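MdcA (Pseudomonas aeruginosa, PDB 5VIT) probably acts as the alpha subunit of malonate decarboxylase, a transferase thought to exchange malonate for the acetyl group on the enzyme's acyl carrier protein. Local coordinates at residues 265-277 with 291-305. Residues are numbered along the deposited sequence; the frame is centred on the assembly and turned at random.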
ATOM      1  N   THR A 265       1.980  14.996 -12.160  1.00 25.57           N
ATOM      2  CA  THR A 265       0.806  15.730 -11.688  1.00 23.35           C
ATOM      3  C   THR A 265      -0.155  15.998 -12.830  1.00 25.54           C
ATOM      4  O   THR A 265      -1.388  16.039 -12.627  1.00 24.89           O
ATOM      5  CB  THR A 265       1.182  17.057 -11.029  1.00 22.73           C
ATOM      6  OG1 THR A 265       2.027  17.814 -11.914  1.00 22.63           O
ATOM      7  CG2 THR A 265       1.921  16.796  -9.717  1.00 24.85           C
ATOM      8  N   ALA A 266       0.406  16.190 -14.026  1.00 24.07           N
ATOM      9  CA  ALA A 266      -0.415  16.388 -15.211  1.00 26.24           C
ATOM     10  C   ALA A 266      -1.365  15.185 -15.381  1.00 29.15           C
ATOM     11  O   ALA A 266      -2.546  15.351 -15.701  1.00 27.98           O
ATOM     12  CB  ALA A 266       0.463  16.584 -16.450  1.00 25.02           C
ATOM     13  N   ALA A 267      -0.846  13.983 -15.118  1.00 23.86           N
ATOM     14  CA  ALA A 267      -1.637  12.753 -15.189  1.00 24.38           C
ATOM     15  C   ALA A 267      -2.813  12.733 -14.205  1.00 25.94           C
ATOM     16  O   ALA A 267      -3.914  12.264 -14.532  1.00 29.29           O
ATOM     17  CB  ALA A 267      -0.721  11.525 -14.950  1.00 25.45           C
ATOM     18  N   ILE A 268      -2.579  13.203 -12.988  1.00 24.08           N
ATOM     19  CA  ILE A 268      -3.670  13.348 -12.038  1.00 25.48           C
ATOM     20  C   ILE A 268      -4.769  14.250 -12.639  1.00 23.89           C
ATOM     21  O   ILE A 268      -5.942  13.872 -12.682  1.00 25.73           O
ATOM     22  CB  ILE A 268      -3.182  13.945 -10.703  1.00 24.22           C
ATOM     23  CG1 ILE A 268      -2.157  13.013 -10.052  1.00 20.60           C
ATOM     24  CG2 ILE A 268      -4.380  14.266  -9.782  1.00 20.09           C
ATOM     25  CD1 ILE A 268      -1.463  13.612  -8.868  1.00 22.87           C
ATOM     26  N   GLU A 269      -4.368  15.429 -13.110  1.00 20.84           N
ATOM     27  CA  GLU A 269      -5.302  16.383 -13.684  1.00 25.34           C
ATOM     28  C   GLU A 269      -6.135  15.752 -14.822  1.00 27.79           C
ATOM     29  O   GLU A 269      -7.367  15.891 -14.853  1.00 27.86           O
ATOM     30  CB  GLU A 269      -4.546  17.614 -14.184  1.00 27.23           C
ATOM     31  CG  GLU A 269      -3.735  18.309 -13.089  1.00 24.79           C
ATOM     32  CD  GLU A 269      -2.684  19.233 -13.656  1.00 25.95           C
ATOM     33  OE1 GLU A 269      -2.851  19.670 -14.813  1.00 29.90           O
ATOM     34  OE2 GLU A 269      -1.683  19.528 -12.957  1.00 28.55           O
ATOM     35  N   LEU A 270      -5.470  15.009 -15.705  1.00 24.59           N
ATOM     36  CA  LEU A 270      -6.133  14.424 -16.869  1.00 25.36           C
ATOM     37  C   LEU A 270      -7.022  13.213 -16.560  1.00 25.37           C
ATOM     38  O   LEU A 270      -7.842  12.837 -17.398  1.00 28.33           O
ATOM     39  CB  LEU A 270      -5.093  14.046 -17.934  1.00 26.33           C
ATOM     40  CG  LEU A 270      -4.477  15.294 -18.583  1.00 26.32           C
ATOM     41  CD1 LEU A 270      -3.275  14.938 -19.401  1.00 28.13           C
ATOM     42  CD2 LEU A 270      -5.499  16.051 -19.449  1.00 26.98           C
ATOM     43  N   ILE A 271      -6.919  12.615 -15.375  1.00 23.06           N
ATOM     44  CA  ILE A 271      -7.829  11.502 -15.096  1.00 25.91           C
ATOM     45  C   ILE A 271      -8.865  11.780 -14.001  1.00 23.51           C
ATOM     46  O   ILE A 271      -9.668  10.906 -13.672  1.00 25.09           O
ATOM     47  CB  ILE A 271      -7.053  10.194 -14.753  1.00 24.58           C
ATOM     48  CG1 ILE A 271      -6.409  10.262 -13.360  1.00 26.08           C
ATOM     49  CG2 ILE A 271      -6.039   9.905 -15.845  1.00 22.34           C
ATOM     50  CD1 ILE A 271      -5.736   8.968 -12.920  1.00 23.06           C
ATOM     51  N   LEU A 272      -8.891  12.996 -13.466  1.00 26.95           N
ATOM     52  CA  LEU A 272     -10.016  13.377 -12.602  1.00 28.33           C
ATOM     53  C   LEU A 272     -11.388  13.166 -13.287  1.00 30.04           C
ATOM     54  O   LEU A 272     -12.293  12.574 -12.682  1.00 30.00           O
ATOM     55  CB  LEU A 272      -9.880  14.830 -12.133  1.00 26.51           C
ATOM     56  CG  LEU A 272      -8.834  15.085 -11.050  1.00 29.45           C
ATOM     57  CD1 LEU A 272      -8.723  16.577 -10.739  1.00 25.39           C
ATOM     58  CD2 LEU A 272      -9.177  14.290  -9.780  1.00 29.66           C
ATOM     59  N   PRO A 273     -11.547  13.615 -14.553  1.00 26.04           N
ATOM     60  CA  PRO A 273     -12.884  13.432 -15.144  1.00 29.34           C
ATOM     61  C   PRO A 273     -13.167  12.018 -15.677  1.00 33.71           C
ATOM     62  O   PRO A 273     -14.254  11.769 -16.201  1.00 35.59           O
ATOM     63  CB  PRO A 273     -12.920  14.462 -16.283  1.00 33.27           C
ATOM     64  CG  PRO A 273     -11.526  14.811 -16.579  1.00 32.14           C
ATOM     65  CD  PRO A 273     -10.641  14.369 -15.437  1.00 30.66           C
ATOM     66  N   THR A 274     -12.219  11.098 -15.519  1.00 31.64           N
ATOM     67  CA  THR A 274     -12.458   9.702 -15.859  1.00 29.44           C
ATOM     68  C   THR A 274     -12.397   8.844 -14.609  1.00 29.94           C
ATOM     69  O   THR A 274     -13.436   8.427 -14.055  1.00 30.38           O
ATOM     70  CB  THR A 274     -11.440   9.204 -16.900  1.00 32.10           C
ATOM     71  OG1 THR A 274     -10.105   9.548 -16.482  1.00 29.83           O
ATOM     72  CG2 THR A 274     -11.715   9.870 -18.232  1.00 28.83           C
ATOM     73  N   TYR A 275     -11.176   8.582 -14.153  1.00 27.81           N
ATOM     74  CA  TYR A 275     -10.987   7.794 -12.943  1.00 27.88           C
ATOM     75  C   TYR A 275     -11.668   8.439 -11.724  1.00 28.94           C
ATOM     76  O   TYR A 275     -12.365   7.766 -10.959  1.00 26.25           O
ATOM     77  CB  TYR A 275      -9.490   7.588 -12.665  1.00 29.84           C
ATOM     78  CG  TYR A 275      -9.265   6.739 -11.445  1.00 27.87           C
ATOM     79  CD1 TYR A 275      -9.616   5.391 -11.437  1.00 28.85           C
ATOM     80  CD2 TYR A 275      -8.731   7.289 -10.285  1.00 28.71           C
ATOM     81  CE1 TYR A 275      -9.435   4.609 -10.296  1.00 32.63           C
ATOM     82  CE2 TYR A 275      -8.530   6.522  -9.160  1.00 24.37           C
ATOM     83  CZ  TYR A 275      -8.883   5.188  -9.167  1.00 27.19           C
ATOM     84  OH  TYR A 275      -8.699   4.447  -8.031  1.00 27.17           O
ATOM     85  N   GLY A 276     -11.446   9.738 -11.530  1.00 26.22           N
ATOM     86  CA  GLY A 276     -12.058  10.434 -10.408  1.00 28.84           C
ATOM     87  C   GLY A 276     -13.576  10.351 -10.462  1.00 28.27           C
ATOM     88  O   GLY A 276     -14.232  10.090  -9.450  1.00 26.46           O
ATOM     89  N   GLU A 277     -14.116  10.574 -11.657  1.00 28.43           N
ATOM     90  CA  GLU A 277     -15.546  10.440 -11.916  1.00 30.46           C
ATOM     91  C   GLU A 277     -16.058   9.067 -11.473  1.00 31.90           C
ATOM     92  O   GLU A 277     -17.087   8.972 -10.799  1.00 31.63           O
ATOM     93  CB  GLU A 277     -15.834  10.681 -13.409  1.00 34.24           C
ATOM     94  CG  GLU A 277     -17.307  10.667 -13.799  1.00 35.10           C
ATOM     95  CD  GLU A 277     -18.137  11.678 -13.019  1.00 40.18           C
ATOM     96  OE1 GLU A 277     -19.340  11.419 -12.826  1.00 37.60           O
ATOM     97  OE2 GLU A 277     -17.596  12.730 -12.599  1.00 41.30           O
ATOM     98  N   LEU A 291      -2.521  27.324  -8.644  1.00 25.45           N
ATOM     99  CA  LEU A 291      -1.925  26.660  -9.778  1.00 22.05           C
ATOM    100  C   LEU A 291      -1.753  27.616 -10.934  1.00 24.97           C
ATOM    101  O   LEU A 291      -2.605  28.496 -11.170  1.00 26.66           O
ATOM    102  CB  LEU A 291      -2.801  25.478 -10.227  1.00 25.47           C
ATOM    103  CG  LEU A 291      -2.107  24.346 -10.997  1.00 23.61           C
ATOM    104  CD1 LEU A 291      -1.247  23.541 -10.058  1.00 21.53           C
ATOM    105  CD2 LEU A 291      -3.128  23.442 -11.649  1.00 27.65           C
ATOM    106  N   ASN A 292      -0.674  27.442 -11.684  1.00 24.61           N
ATOM    107  CA  ASN A 292      -0.619  28.060 -13.012  1.00 26.24           C
ATOM    108  C   ASN A 292      -1.760  27.519 -13.866  1.00 25.33           C
ATOM    109  O   ASN A 292      -2.311  26.458 -13.561  1.00 26.52           O
ATOM    110  CB  ASN A 292       0.727  27.805 -13.667  1.00 25.52           C
ATOM    111  CG  ASN A 292       1.826  28.602 -13.021  1.00 24.08           C
ATOM    112  OD1 ASN A 292       1.849  29.834 -13.115  1.00 25.16           O
ATOM    113  ND2 ASN A 292       2.744  27.913 -12.354  1.00 22.85           N
ATOM    114  N   PRO A 293      -2.159  28.252 -14.912  1.00 27.22           N
ATOM    115  CA  PRO A 293      -3.326  27.684 -15.594  1.00 26.04           C
ATOM    116  C   PRO A 293      -2.891  26.579 -16.557  1.00 26.74           C
ATOM    117  O   PRO A 293      -2.775  26.834 -17.765  1.00 25.66           O
ATOM    118  CB  PRO A 293      -3.927  28.888 -16.333  1.00 25.11           C
ATOM    119  CG  PRO A 293      -2.733  29.790 -16.611  1.00 23.97           C
ATOM    120  CD  PRO A 293      -1.745  29.560 -15.473  1.00 25.20           C
ATOM    121  N   HIS A 294      -2.618  25.391 -16.006  1.00 28.36           N
ATOM    122  CA  HIS A 294      -2.146  24.246 -16.784  1.00 28.66           C
ATOM    123  C   HIS A 294      -3.140  23.942 -17.887  1.00 29.33           C
ATOM    124  O   HIS A 294      -4.316  23.718 -17.596  1.00 28.91           O
ATOM    125  CB  HIS A 294      -1.997  22.979 -15.928  1.00 27.71           C
ATOM    126  CG  HIS A 294      -0.959  23.052 -14.838  1.00 30.04           C
ATOM    127  ND1 HIS A 294      -0.769  22.036 -13.951  1.00 28.63           N
ATOM    128  CD2 HIS A 294      -0.089  24.043 -14.513  1.00 27.78           C
ATOM    129  CE1 HIS A 294       0.207  22.375 -13.104  1.00 26.19           C
ATOM    130  NE2 HIS A 294       0.633  23.565 -13.429  1.00 27.44           N
ATOM    131  N   PRO A 295      -2.677  23.890 -19.145  1.00 27.14           N
ATOM    132  CA  PRO A 295      -3.606  23.394 -20.169  1.00 28.56           C
ATOM    133  C   PRO A 295      -4.165  21.996 -19.805  1.00 29.01           C
ATOM    134  O   PRO A 295      -5.299  21.665 -20.153  1.00 26.47           O
ATOM    135  CB  PRO A 295      -2.741  23.368 -21.439  1.00 25.36           C
ATOM    136  CG  PRO A 295      -1.769  24.512 -21.225  1.00 27.08           C
ATOM    137  CD  PRO A 295      -1.426  24.406 -19.738  1.00 30.01           C
ATOM    138  N   THR A 296      -3.404  21.220 -19.042  1.00 26.19           N
ATOM    139  CA  THR A 296      -3.833  19.870 -18.682  1.00 26.55           C
ATOM    140  C   THR A 296      -4.982  19.856 -17.663  1.00 27.02           C
ATOM    141  O   THR A 296      -5.578  18.809 -17.399  1.00 22.88           O
ATOM    142  CB  THR A 296      -2.638  19.060 -18.147  1.00 27.57           C
ATOM    143  OG1 THR A 296      -1.937  19.832 -17.154  1.00 27.85           O
ATOM    144  CG2 THR A 296      -1.678  18.769 -19.290  1.00 28.13           C
ATOM    145  N   LEU A 297      -5.314  21.027 -17.122  1.00 27.15           N
ATOM    146  CA  LEU A 297      -6.425  21.144 -16.183  1.00 27.40           C
ATOM    147  C   LEU A 297      -7.738  21.467 -16.903  1.00 25.67           C
ATOM    148  O   LEU A 297      -8.813  21.387 -16.312  1.00 25.34           O
ATOM    149  CB  LEU A 297      -6.132  22.219 -15.130  1.00 26.81           C
ATOM    150  CG  LEU A 297      -7.000  22.160 -13.874  1.00 29.75           C
ATOM    151  CD1 LEU A 297      -6.608  20.964 -13.020  1.00 29.66           C
ATOM    152  CD2 LEU A 297      -6.936  23.474 -13.071  1.00 24.63           C
ATOM    153  N   ILE A 298      -7.647  21.838 -18.175  1.00 25.50           N
ATOM    154  CA  ILE A 298      -8.836  22.200 -18.954  1.00 26.38           C
ATOM    155  C   ILE A 298      -9.966  21.158 -18.867  1.00 27.04           C
ATOM    156  O   ILE A 298     -11.110  21.523 -18.597  1.00 31.72           O
ATOM    157  CB  ILE A 298      -8.481  22.454 -20.434  1.00 25.32           C
ATOM    158  CG1 ILE A 298      -7.612  23.716 -20.543  1.00 26.37           C
ATOM    159  CG2 ILE A 298      -9.758  22.602 -21.262  1.00 30.27           C
ATOM    160  CD1 ILE A 298      -7.127  24.015 -21.937  1.00 22.52           C
ATOM    161  N   PRO A 299      -9.658  19.861 -19.051  1.00 26.97           N
ATOM    162  CA  PRO A 299     -10.835  18.991 -18.931  1.00 28.52           C
ATOM    163  C   PRO A 299     -11.399  18.865 -17.512  1.00 29.85           C
ATOM    164  O   PRO A 299     -12.604  18.631 -17.386  1.00 26.41           O
ATOM    165  CB  PRO A 299     -10.343  17.632 -19.445  1.00 30.09           C
ATOM    166  CG  PRO A 299      -8.881  17.771 -19.696  1.00 33.17           C
ATOM    167  CD  PRO A 299      -8.516  19.199 -19.708  1.00 25.20           C
ATOM    168  N   ALA A 300     -10.585  19.009 -16.471  1.00 26.69           N
ATOM    169  CA  ALA A 300     -11.160  19.039 -15.124  1.00 30.87           C
ATOM    170  C   ALA A 300     -12.094  20.254 -14.940  1.00 28.07           C
ATOM    171  O   ALA A 300     -13.146  20.150 -14.311  1.00 28.60           O
ATOM    172  CB  ALA A 300     -10.069  19.047 -14.064  1.00 29.45           C
ATOM    173  N   ILE A 301     -11.695  21.400 -15.478  1.00 25.62           N
ATOM    174  CA  ILE A 301     -12.521  22.613 -15.415  1.00 31.98           C
ATOM    175  C   ILE A 301     -13.871  22.463 -16.164  1.00 31.55           C
ATOM    176  O   ILE A 301     -14.939  22.723 -15.596  1.00 29.93           O
ATOM    177  CB  ILE A 301     -11.760  23.830 -15.983  1.00 29.03           C
ATOM    178  CG1 ILE A 301     -10.506  24.111 -15.135  1.00 30.51           C
ATOM    179  CG2 ILE A 301     -12.689  25.055 -16.061  1.00 27.68           C
ATOM    180  CD1 ILE A 301      -9.476  25.055 -15.789  1.00 25.48           C
ATOM    181  N   GLU A 302     -13.811  22.018 -17.418  1.00 29.28           N
ATOM    182  CA  GLU A 302     -15.006  21.828 -18.252  1.00 31.18           C
ATOM    183  C   GLU A 302     -15.984  20.822 -17.663  1.00 36.86           C
ATOM    184  O   GLU A 302     -17.205  20.967 -17.814  1.00 30.70           O
ATOM    185  CB  GLU A 302     -14.598  21.376 -19.656  1.00 30.97           C
ATOM    186  CG  GLU A 302     -13.654  22.349 -20.360  1.00 31.89           C
ATOM    187  CD  GLU A 302     -14.304  23.716 -20.544  1.00 36.20           C
ATOM    188  OE1 GLU A 302     -15.405  23.773 -21.134  1.00 30.20           O
ATOM    189  OE2 GLU A 302     -13.734  24.721 -20.070  1.00 34.35           O
ATOM    190  N   SER A 303     -15.437  19.805 -16.994  1.00 35.32           N
ATOM    191  CA  SER A 303     -16.226  18.740 -16.373  1.00 30.63           C
ATOM    192  C   SER A 303     -16.860  19.183 -15.083  1.00 27.63           C
ATOM    193  O   SER A 303     -17.710  18.483 -14.548  1.00 30.01           O
ATOM    194  CB  SER A 303     -15.356  17.516 -16.080  1.00 31.82           C
ATOM    195  OG  SER A 303     -14.731  17.075 -17.255  1.00 42.26           O
ATOM    196  N   GLY A 304     -16.403  20.312 -14.550  1.00 30.62           N
ATOM    197  CA  GLY A 304     -17.003  20.881 -13.348  1.00 29.79           C
ATOM    198  C   GLY A 304     -16.361  20.479 -12.031  1.00 30.40           C
ATOM    199  O   GLY A 304     -16.996  20.553 -10.982  1.00 33.90           O
ATOM    200  N   TRP A 305     -15.105  20.041 -12.078  1.00 32.23           N
ATOM    201  CA  TRP A 305     -14.352  19.692 -10.869  1.00 27.13           C
ATOM    202  C   TRP A 305     -13.773  20.925 -10.179  1.00 27.24           C
ATOM    203  O   TRP A 305     -13.685  20.988  -8.956  1.00 30.53           O
ATOM    204  CB  TRP A 305     -13.209  18.729 -11.209  1.00 27.15           C
ATOM    205  CG  TRP A 305     -13.682  17.350 -11.502  1.00 30.82           C
ATOM    206  CD1 TRP A 305     -14.298  16.920 -12.644  1.00 30.23           C
ATOM    207  CD2 TRP A 305     -13.602  16.214 -10.636  1.00 28.74           C
ATOM    208  NE1 TRP A 305     -14.610  15.589 -12.537  1.00 30.08           N
ATOM    209  CE2 TRP A 305     -14.185  15.128 -11.317  1.00 30.15           C
ATOM    210  CE3 TRP A 305     -13.074  16.004  -9.358  1.00 32.32           C
ATOM    211  CZ2 TRP A 305     -14.263  13.854 -10.762  1.00 28.74           C
ATOM    212  CZ3 TRP A 305     -13.145  14.736  -8.810  1.00 31.19           C
ATOM    213  CH2 TRP A 305     -13.737  13.677  -9.511  1.00 30.57           C
TER
HETATM  214  O   HOH W   1      -7.849  17.940 -16.566  1.00 30.17           O
HETATM  215  O   HOH W   2     -16.360  14.212 -14.333  1.00 38.54           O
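Glu269 reaches from helix 265-277 into the turn at His294-Thr296, its carboxylate held across the contact by two side chains. His294 ND1 donates to Glu269 OE2 at 2.8 Å; OE2 lies in the plane of the imidazole, and ND1 approaches on the syn side, 24° out of the carboxylate plane. Thr296 OG1 gives its proton to Glu269 OE1 at 2.5 Å. His259, at the end of strand 256-259, also bonds OE2, so three partners fix the rotation of this buried acid. With CG beside the backbone N (chi1 -58°) and the chain extended beyond it, Glu269 passes Leu297, whose CD1 lies 3.9 Å from Glu269 CG. A water donates to Glu269 O and Thr296 O and accepts from Ala300 N, bridging the two backbones. Nearby, Leu270 CD2 packs 3.8 Å from Pro299 CG, and helix 534-540 touches the same proline.

The other end is also packed, and exposed only at its Glu277 margin. Leu272 CB sits over one indole face of Trp305, Leu272 CD2 lies 4.1 Å from Trp305 CZ3, and the ring edge meets Gly276 and Glu277. Glu277 OE2 reaches Trp305 NE1 through a water, its carboxylate nearly perpendicular to the indole. A Schellman motif at Gly304 ends helix 298-302. These helices belong to consecutive beta-alpha-beta units, following neighbouring parallel strands 256-259 and 288-290 of an alpha/beta domain.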